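Local atomic coordinates of fiber protein (Snake adenovirus 1, PDB entry 4D0U), a protein that probably forms, as a homotrimer, the spikes that protrude from the capsid vertices and attach the virion to a host-cell receptor. Residues A[54-59]-A[123-128]; A[104-109]-A[113-118]. The protein carries 2 engineered substitutions. One frame throughout, in Å; residues are numbered along the deposited sequence.

Interaction 1: A[54-59]-A[123-128]; sequences VSFAFQ and MTMEIS. Engineered in segment 123-128: Met123 (natural residue Leu), Met125 (natural residue Leu).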
ATOM      1  N   VAL A  54      19.808   0.748 -13.913  1.00 19.69           N
ATOM      2  CA  VAL A  54      18.497   0.884 -13.249  1.00 17.03           C
ATOM      3  C   VAL A  54      18.702   0.610 -11.761  1.00 15.98           C
ATOM      4  O   VAL A  54      19.340  -0.363 -11.389  1.00 15.78           O
ATOM      5  CB  VAL A  54      17.429  -0.088 -13.835  1.00 17.15           C
ATOM      6  CG1 VAL A  54      16.127  -0.006 -13.045  1.00 17.17           C
ATOM      7  CG2 VAL A  54      17.166   0.165 -15.325  1.00 18.20           C
ATOM      8  N   SER A  55      18.156   1.474 -10.906  1.00 16.42           N
ATOM      9  CA  SER A  55      18.306   1.244  -9.469  1.00 16.82           C
ATOM     10  C   SER A  55      16.988   1.263  -8.738  1.00 15.87           C
ATOM     11  O   SER A  55      16.094   2.063  -9.057  1.00 15.60           O
ATOM     12  CB  SER A  55      19.309   2.181  -8.829  1.00 22.03           C
ATOM     13  OG  SER A  55      18.805   3.465  -8.787  1.00 26.16           O
ATOM     14  N   PHE A  56      16.897   0.353  -7.779  1.00 14.94           N
ATOM     15  CA  PHE A  56      15.736   0.185  -6.911  1.00 14.26           C
ATOM     16  C   PHE A  56      16.182   0.303  -5.478  1.00 14.39           C
ATOM     17  O   PHE A  56      17.274  -0.136  -5.120  1.00 15.70           O
ATOM     18  CB  PHE A  56      15.161  -1.225  -7.031  1.00 14.11           C
ATOM     19  CG  PHE A  56      14.124  -1.386  -8.097  1.00 14.30           C
ATOM     20  CD1 PHE A  56      14.496  -1.493  -9.439  1.00 15.56           C
ATOM     21  CD2 PHE A  56      12.772  -1.474  -7.761  1.00 14.39           C
ATOM     22  CE1 PHE A  56      13.539  -1.654 -10.435  1.00 14.81           C
ATOM     23  CE2 PHE A  56      11.822  -1.658  -8.761  1.00 14.09           C
ATOM     24  CZ  PHE A  56      12.201  -1.739 -10.093  1.00 14.00           C
ATOM     25  N   ALA A  57      15.298   0.819  -4.642  1.00 12.87           N
ATOM     26  CA  ALA A  57      15.465   0.678  -3.219  1.00 12.54           C
ATOM     27  C   ALA A  57      14.426  -0.303  -2.704  1.00 12.47           C
ATOM     28  O   ALA A  57      13.268  -0.227  -3.093  1.00 12.46           O
ATOM     29  CB  ALA A  57      15.271   2.032  -2.568  1.00 12.90           C
ATOM     30  N   PHE A  58      14.849  -1.235  -1.852  1.00 12.30           N
ATOM     31  CA  PHE A  58      13.944  -2.176  -1.219  1.00 12.26           C
ATOM     32  C   PHE A  58      14.003  -2.004   0.274  1.00 12.55           C
ATOM     33  O   PHE A  58      15.069  -1.745   0.825  1.00 14.24           O
ATOM     34  CB  PHE A  58      14.309  -3.609  -1.594  1.00 12.97           C
ATOM     35  CG  PHE A  58      13.945  -3.951  -3.013  1.00 14.25           C
ATOM     36  CD1 PHE A  58      12.672  -4.419  -3.314  1.00 15.30           C
ATOM     37  CD2 PHE A  58      14.857  -3.734  -4.053  1.00 16.47           C
ATOM     38  CE1 PHE A  58      12.312  -4.717  -4.627  1.00 14.80           C
ATOM     39  CE2 PHE A  58      14.499  -4.032  -5.362  1.00 15.77           C
ATOM     40  CZ  PHE A  58      13.226  -4.502  -5.642  1.00 15.57           C
ATOM     41  N   GLN A  59      12.856  -2.150   0.918  1.00 12.07           N
ATOM     42  CA  GLN A  59      12.785  -2.253   2.391  1.00 12.24           C
ATOM     43  C   GLN A  59      12.086  -3.529   2.753  1.00 12.44           C
ATOM     44  O   GLN A  59      11.055  -3.861   2.168  1.00 12.21           O
ATOM     45  CB  GLN A  59      12.052  -1.044   2.962  1.00 12.72           C
ATOM     46  CG  GLN A  59      11.657  -1.193   4.429  1.00 14.27           C
ATOM     47  CD  GLN A  59      10.650  -0.144   4.853  1.00 15.98           C
ATOM     48  OE1 GLN A  59      10.136   0.600   4.019  1.00 17.35           O
ATOM     49  NE2 GLN A  59      10.368  -0.079   6.148  1.00 18.04           N
HETATM   50  N   MSE A 123      18.499 -11.226  -7.092  1.00 13.39           N
HETATM   51  CA  MSE A 123      17.065 -10.903  -7.259  1.00 13.40           C
HETATM   52  C   MSE A 123      16.706 -10.918  -8.717  1.00 13.15           C
HETATM   53  O   MSE A 123      17.441 -10.350  -9.537  1.00 13.88           O
HETATM   54  CB  MSE A 123      16.821  -9.489  -6.740  1.00 13.51           C
HETATM   55  CG  MSE A 123      15.340  -9.141  -7.035  1.00 13.67           C
HETATM   56 SE   MSE A 123      14.891  -7.306  -6.538  1.00 15.63          SE
HETATM   57  CE  MSE A 123      14.886  -7.548  -4.580  1.00 14.42           C
ATOM     58  N   THR A 124      15.558 -11.506  -9.062  1.00 12.18           N
ATOM     59  CA  THR A 124      14.904 -11.198 -10.342  1.00 12.73           C
ATOM     60  C   THR A 124      13.544 -10.634 -10.055  1.00 12.30           C
ATOM     61  O   THR A 124      12.800 -11.221  -9.276  1.00 13.25           O
ATOM     62  CB  THR A 124      14.746 -12.472 -11.202  1.00 13.63           C
ATOM     63  OG1 THR A 124      16.058 -12.981 -11.529  1.00 15.21           O
ATOM     64  CG2 THR A 124      14.012 -12.194 -12.548  1.00 13.71           C
HETATM   65  N   MSE A 125      13.202  -9.512 -10.695  1.00 11.25           N
HETATM   66  CA  MSE A 125      11.808  -9.025 -10.651  1.00 11.51           C
HETATM   67  C   MSE A 125      11.288  -9.062 -12.078  1.00 10.99           C
HETATM   68  O   MSE A 125      11.739  -8.272 -12.919  1.00 10.86           O
HETATM   69  CB  MSE A 125      11.691  -7.612 -10.055  1.00 11.68           C
HETATM   70  CG  MSE A 125      10.165  -7.349  -9.955  1.00 12.29           C
HETATM   71 SE   MSE A 125       9.771  -5.637  -9.079  1.00 14.41          SE
HETATM   72  CE  MSE A 125      10.150  -4.602 -10.651  1.00 13.93           C
ATOM     73  N   GLU A 126      10.361  -9.980 -12.362  1.00 10.78           N
ATOM     74  CA  GLU A 126       9.708 -10.026 -13.678  1.00 11.27           C
ATOM     75  C   GLU A 126       8.544  -9.067 -13.678  1.00 10.74           C
ATOM     76  O   GLU A 126       8.000  -8.781 -12.623  1.00 11.06           O
ATOM     77  CB  GLU A 126       9.256 -11.455 -14.016  1.00 13.56           C
ATOM     78  CG  GLU A 126      10.469 -12.380 -14.119  1.00 17.43           C
ATOM     79  CD  GLU A 126      10.139 -13.784 -14.562  1.00 22.93           C
ATOM     80  OE1 GLU A 126       9.729 -14.595 -13.723  1.00 25.95           O
ATOM     81  OE2 GLU A 126      10.373 -14.104 -15.734  1.00 27.84           O
ATOM     82  N   ILE A 127       8.208  -8.537 -14.851  1.00 10.03           N
ATOM     83  CA  ILE A 127       7.167  -7.494 -14.950  1.00 10.40           C
ATOM     84  C   ILE A 127       6.111  -7.819 -15.999  1.00 10.52           C
ATOM     85  O   ILE A 127       6.371  -8.504 -16.995  1.00 10.69           O
ATOM     86  CB  ILE A 127       7.774  -6.104 -15.243  1.00 10.17           C
ATOM     87  CG1 ILE A 127       8.477  -6.077 -16.624  1.00 10.87           C
ATOM     88  CG2 ILE A 127       8.684  -5.682 -14.073  1.00 11.50           C
ATOM     89  CD1 ILE A 127       9.123  -4.738 -16.958  1.00 10.86           C
ATOM     90  N   SER A 128       4.908  -7.310 -15.779  1.00  9.95           N
ATOM     91  CA  SER A 128       3.773  -7.709 -16.603  1.00 10.39           C
ATOM     92  C   SER A 128       3.762  -7.004 -17.958  1.00 10.74           C
ATOM     93  O   SER A 128       3.149  -7.500 -18.927  1.00 12.34           O
ATOM     94  CB  SER A 128       2.489  -7.395 -15.822  1.00 10.73           C
ATOM     95  OG  SER A 128       2.380  -5.987 -15.612  1.00 11.11           O
TER

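Interaction 2: A[104-109]-A[113-118]; sequences RWLIAF and TGIVSV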
ATOM      1  N   ARG A 104       7.906 -16.239  -3.732  1.00 13.06           N
ATOM      2  CA  ARG A 104       8.134 -15.017  -4.536  1.00 11.60           C
ATOM      3  C   ARG A 104       7.099 -13.985  -4.088  1.00 11.37           C
ATOM      4  O   ARG A 104       6.198 -14.309  -3.299  1.00 11.88           O
ATOM      5  CB  ARG A 104       8.052 -15.288  -6.057  1.00 12.29           C
ATOM      6  CG  ARG A 104       6.882 -16.130  -6.589  1.00 12.71           C
ATOM      7  CD  ARG A 104       5.531 -15.495  -6.359  1.00 13.88           C
ATOM      8  NE  ARG A 104       4.505 -16.167  -7.158  1.00 14.22           N
ATOM      9  CZ  ARG A 104       3.205 -16.016  -6.978  1.00 15.51           C
ATOM     10  NH1 ARG A 104       2.738 -15.215  -6.016  1.00 16.15           N
ATOM     11  NH2 ARG A 104       2.372 -16.677  -7.760  1.00 15.54           N
ATOM     12  N   TRP A 105       7.245 -12.755  -4.566  1.00 10.40           N
ATOM     13  CA  TRP A 105       6.449 -11.616  -4.067  1.00 10.10           C
ATOM     14  C   TRP A 105       5.751 -10.956  -5.259  1.00 10.09           C
ATOM     15  O   TRP A 105       6.384 -10.211  -6.008  1.00 11.08           O
ATOM     16  CB  TRP A 105       7.354 -10.599  -3.389  1.00 10.08           C
ATOM     17  CG  TRP A 105       8.093 -11.211  -2.234  1.00 10.30           C
ATOM     18  CD1 TRP A 105       9.133 -12.135  -2.309  1.00 10.62           C
ATOM     19  CD2 TRP A 105       7.857 -10.976  -0.839  1.00 10.33           C
ATOM     20  NE1 TRP A 105       9.521 -12.490  -1.026  1.00 10.95           N
ATOM     21  CE2 TRP A 105       8.760 -11.805  -0.111  1.00 10.86           C
ATOM     22  CE3 TRP A 105       6.952 -10.175  -0.124  1.00 11.11           C
ATOM     23  CZ2 TRP A 105       8.802 -11.811   1.302  1.00 11.72           C
ATOM     24  CZ3 TRP A 105       6.982 -10.192   1.283  1.00 11.04           C
ATOM     25  CH2 TRP A 105       7.909 -11.010   1.980  1.00 11.54           C
ATOM     26  N   LEU A 106       4.452 -11.203  -5.374  1.00  9.65           N
ATOM     27  CA  LEU A 106       3.589 -10.496  -6.332  1.00  9.11           C
ATOM     28  C   LEU A 106       3.382  -9.056  -5.842  1.00  9.08           C
ATOM     29  O   LEU A 106       2.987  -8.833  -4.681  1.00  9.16           O
ATOM     30  CB  LEU A 106       2.250 -11.228  -6.409  1.00 10.27           C
ATOM     31  CG  LEU A 106       1.187 -10.607  -7.294  1.00 10.80           C
ATOM     32  CD1 LEU A 106       1.617 -10.612  -8.763  1.00 11.52           C
ATOM     33  CD2 LEU A 106      -0.132 -11.384  -7.156  1.00 11.45           C
ATOM     34  N   ILE A 107       3.673  -8.073  -6.687  1.00  8.77           N
ATOM     35  CA  ILE A 107       3.726  -6.684  -6.216  1.00  8.82           C
ATOM     36  C   ILE A 107       3.095  -5.750  -7.243  1.00  8.64           C
ATOM     37  O   ILE A 107       3.440  -5.800  -8.430  1.00 10.00           O
ATOM     38  CB  ILE A 107       5.171  -6.285  -5.801  1.00  9.85           C
ATOM     39  CG1 ILE A 107       5.215  -4.829  -5.282  1.00 10.10           C
ATOM     40  CG2 ILE A 107       6.179  -6.516  -6.946  1.00 10.45           C
ATOM     41  CD1 ILE A 107       6.493  -4.539  -4.483  1.00 11.92           C
ATOM     42  N   ALA A 108       2.169  -4.913  -6.793  1.00  7.71           N
ATOM     43  CA  ALA A 108       1.528  -3.949  -7.670  1.00  7.19           C
ATOM     44  C   ALA A 108       2.247  -2.621  -7.641  1.00  7.26           C
ATOM     45  O   ALA A 108       2.484  -2.052  -6.559  1.00  8.39           O
ATOM     46  CB  ALA A 108       0.089  -3.749  -7.209  1.00  7.89           C
ATOM     47  N   PHE A 109       2.563  -2.113  -8.833  1.00  7.56           N
ATOM     48  CA  PHE A 109       3.027  -0.754  -9.004  1.00  7.93           C
ATOM     49  C   PHE A 109       1.957   0.057  -9.754  1.00  7.99           C
ATOM     50  O   PHE A 109       0.969  -0.494 -10.212  1.00  8.40           O
ATOM     51  CB  PHE A 109       4.330  -0.763  -9.826  1.00  8.25           C
ATOM     52  CG  PHE A 109       5.477  -1.431  -9.130  1.00  7.98           C
ATOM     53  CD1 PHE A 109       6.157  -0.779  -8.096  1.00  8.62           C
ATOM     54  CD2 PHE A 109       5.856  -2.722  -9.521  1.00  8.19           C
ATOM     55  CE1 PHE A 109       7.220  -1.386  -7.437  1.00  8.01           C
ATOM     56  CE2 PHE A 109       6.914  -3.341  -8.862  1.00  8.26           C
ATOM     57  CZ  PHE A 109       7.597  -2.668  -7.832  1.00  8.30           C
ATOM     58  N   THR A 113       2.548  -4.770 -12.879  1.00  9.88           N
ATOM     59  CA  THR A 113       2.698  -5.754 -11.801  1.00 11.12           C
ATOM     60  C   THR A 113       4.058  -6.415 -11.901  1.00 10.73           C
ATOM     61  O   THR A 113       4.536  -6.671 -13.000  1.00 10.27           O
ATOM     62  CB  THR A 113       1.644  -6.856 -11.943  1.00 13.60           C
ATOM     63  OG1 THR A 113       0.387  -6.209 -12.123  1.00 18.39           O
ATOM     64  CG2 THR A 113       1.582  -7.650 -10.658  1.00 15.54           C
ATOM     65  N   GLY A 114       4.667  -6.700 -10.750  1.00 10.19           N
ATOM     66  CA  GLY A 114       5.945  -7.422 -10.743  1.00 10.36           C
ATOM     67  C   GLY A 114       5.860  -8.693  -9.929  1.00 11.09           C
ATOM     68  O   GLY A 114       4.928  -8.877  -9.137  1.00 10.69           O
ATOM     69  N   ILE A 115       6.811  -9.604 -10.159  1.00 10.45           N
ATOM     70  CA  ILE A 115       7.028 -10.722  -9.236  1.00 11.62           C
ATOM     71  C   ILE A 115       8.491 -10.755  -8.881  1.00 11.37           C
ATOM     72  O   ILE A 115       9.344 -10.904  -9.750  1.00 11.33           O
ATOM     73  CB  ILE A 115       6.608 -12.054  -9.843  1.00 13.03           C
ATOM     74  CG1 ILE A 115       5.092 -12.058 -10.014  1.00 14.92           C
ATOM     75  CG2 ILE A 115       7.047 -13.211  -8.934  1.00 13.21           C
ATOM     76  CD1 ILE A 115       4.521 -13.321 -10.584  1.00 17.79           C
ATOM     77  N   VAL A 116       8.764 -10.609  -7.586  1.00 10.64           N
ATOM     78  CA  VAL A 116      10.142 -10.553  -7.068  1.00 11.64           C
ATOM     79  C   VAL A 116      10.513 -11.947  -6.533  1.00 12.26           C
ATOM     80  O   VAL A 116       9.775 -12.521  -5.718  1.00 11.94           O
ATOM     81  CB  VAL A 116      10.260  -9.555  -5.912  1.00 11.67           C
ATOM     82  CG1 VAL A 116      11.674  -9.594  -5.329  1.00 12.70           C
ATOM     83  CG2 VAL A 116       9.933  -8.135  -6.367  1.00 12.20           C
ATOM     84  N   SER A 117      11.658 -12.466  -6.979  1.00 12.80           N
ATOM     85  CA  SER A 117      12.197 -13.712  -6.430  1.00 13.14           C
ATOM     86  C   SER A 117      13.705 -13.582  -6.252  1.00 13.70           C
ATOM     87  O   SER A 117      14.303 -12.623  -6.689  1.00 13.10           O
ATOM     88  CB  SER A 117      11.864 -14.886  -7.342  1.00 13.64           C
ATOM     89  OG  SER A 117      12.506 -14.728  -8.580  1.00 15.88           O
ATOM     90  N   VAL A 118      14.292 -14.547  -5.563  1.00 15.15           N
ATOM     91  CA  VAL A 118      15.750 -14.548  -5.379  1.00 15.40           C
ATOM     92  C   VAL A 118      16.261 -15.965  -5.609  1.00 15.97           C
ATOM     93  O   VAL A 118      15.568 -16.921  -5.344  1.00 15.95           O
ATOM     94  CB  VAL A 118      16.185 -13.979  -4.004  1.00 15.84           C
ATOM     95  CG1 VAL A 118      15.845 -14.921  -2.855  1.00 16.13           C
ATOM     96  CG2 VAL A 118      17.677 -13.639  -3.985  1.00 15.49           C
TER

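Interaction 1: A[54-59]-A[123-128]
Phe56 and Phe58 on strand 55-59 face Met125 and Met123 on strand 123-127 across the space between two sheets, the CA atoms of Phe56 and Met125 lying 10.7 Å apart. This is the face-to-face packing of a beta sandwich in the fibre head domain: each strand belongs to a different four-stranded antiparallel sheet, and with the backbones so far apart the contact is made by side chains alone. Both methionines are engineered, replacing natural leucines, and are present as selenomethionine.

Phe58 and Met123 approach from opposite directions. The terminal CE of Met123 sits over the centre of one face of the Phe58 ring, 3.6 Å from the centroid and only 10° off the ring normal, which makes a well-aligned CH-pi contact. Its selenium is displaced toward the outer end of the ring, with SE of Met123 3.4 Å from CZ of Phe58, in an oblique Met-aromatic contact. An extended start to the Met123 chain (CG anti to the backbone N, chi1 176°) carries the selenium across the interlayer space, and a bend at chi3 of -73° lays the methyl on the ring.

The second pair is looser. Phe56 and Met125 cross steeply, and SE of Met125 lies obliquely, 5.3 Å from the centroid of the Phe56 ring, a more distant Met-aromatic contact.

All four residues are buried. Leu48 touches both Phe58 and Met123, Leu81 touches both Phe56 and Met125, and the Phe85 ring meets that of Phe56, adding to the apolar interior. The second pair is closed by the methyl: CE of Met125 comes to 3.6 Å from CZ of Phe56 and to 3.9 Å from its neighbour CE2.

Interaction 2: A[104-109]-A[113-118]
Trp105 pairs with Val116 and Ile107 with Gly114 in an antiparallel beta hairpin at one edge of a four-stranded sheet of the fibre head, as counted within the chain. Four backbone hydrogen bonds join the strands, among them Trp105 N to Val116 O at 2.8 Å. Ile107 N to Gly114 O measures 2.9 Å; the short strand axes come within 4.6 Å at 148°.

Two fits can be traced on the face bearing Leu106 and Ile115. The CG2 methyl of Ile115 fits into the bend of Arg104, 3.7 Å from its CB and also touching CG and CD. That bend comes from chi1 of 46° and chi2 of 63°, which fold the aliphatic stem over the methyl while the guanidinium continues to a salt bridge with Glu133 of the third subunit. CD1 of Leu106 rests against CG2 of Thr113 at 3.5 Å, and CG1 of Ile115 also lies near it.

The interior face, with Trp105, Ile107 and Val116, packs on Leu73 and Ala75 of strand 68-77. Gly114 provides its hollow: CG2 of Ile107 rests on the glycine backbone, 3.5 Å from Gly114 O, and the Phe109 ring comes close to Gly114 N. Trp105 NE1 is hydrogen-bonded to Leu97 O, while the indole edge turns to the partner strand, CD1 of Trp105 lying 3.5 Å from Val116 O near the ring plane.

Interactions 1 and 2 share a sheet, in which strands 122-127 and 112-119 are neighbours joined by probable backbone hydrogen bonds, Ser117 N to Thr124 O and Ile115 N to Glu126 O, each 2.9 Å. Interaction 1 runs between sheets and is wholly interior, an apolar contact of rings and selenomethionines burying 181 Å². Interaction 2 runs within one sheet, buries 473 Å², and combines backbone hydrogen bonding with two unlike faces: one turned to the interior, where Val116 also packs on Met123 and Met125, the other partly exposed and meeting the third subunit at Pro110 and Glu133. The centres of interactions 1 and 2 lie about 8 Å apart.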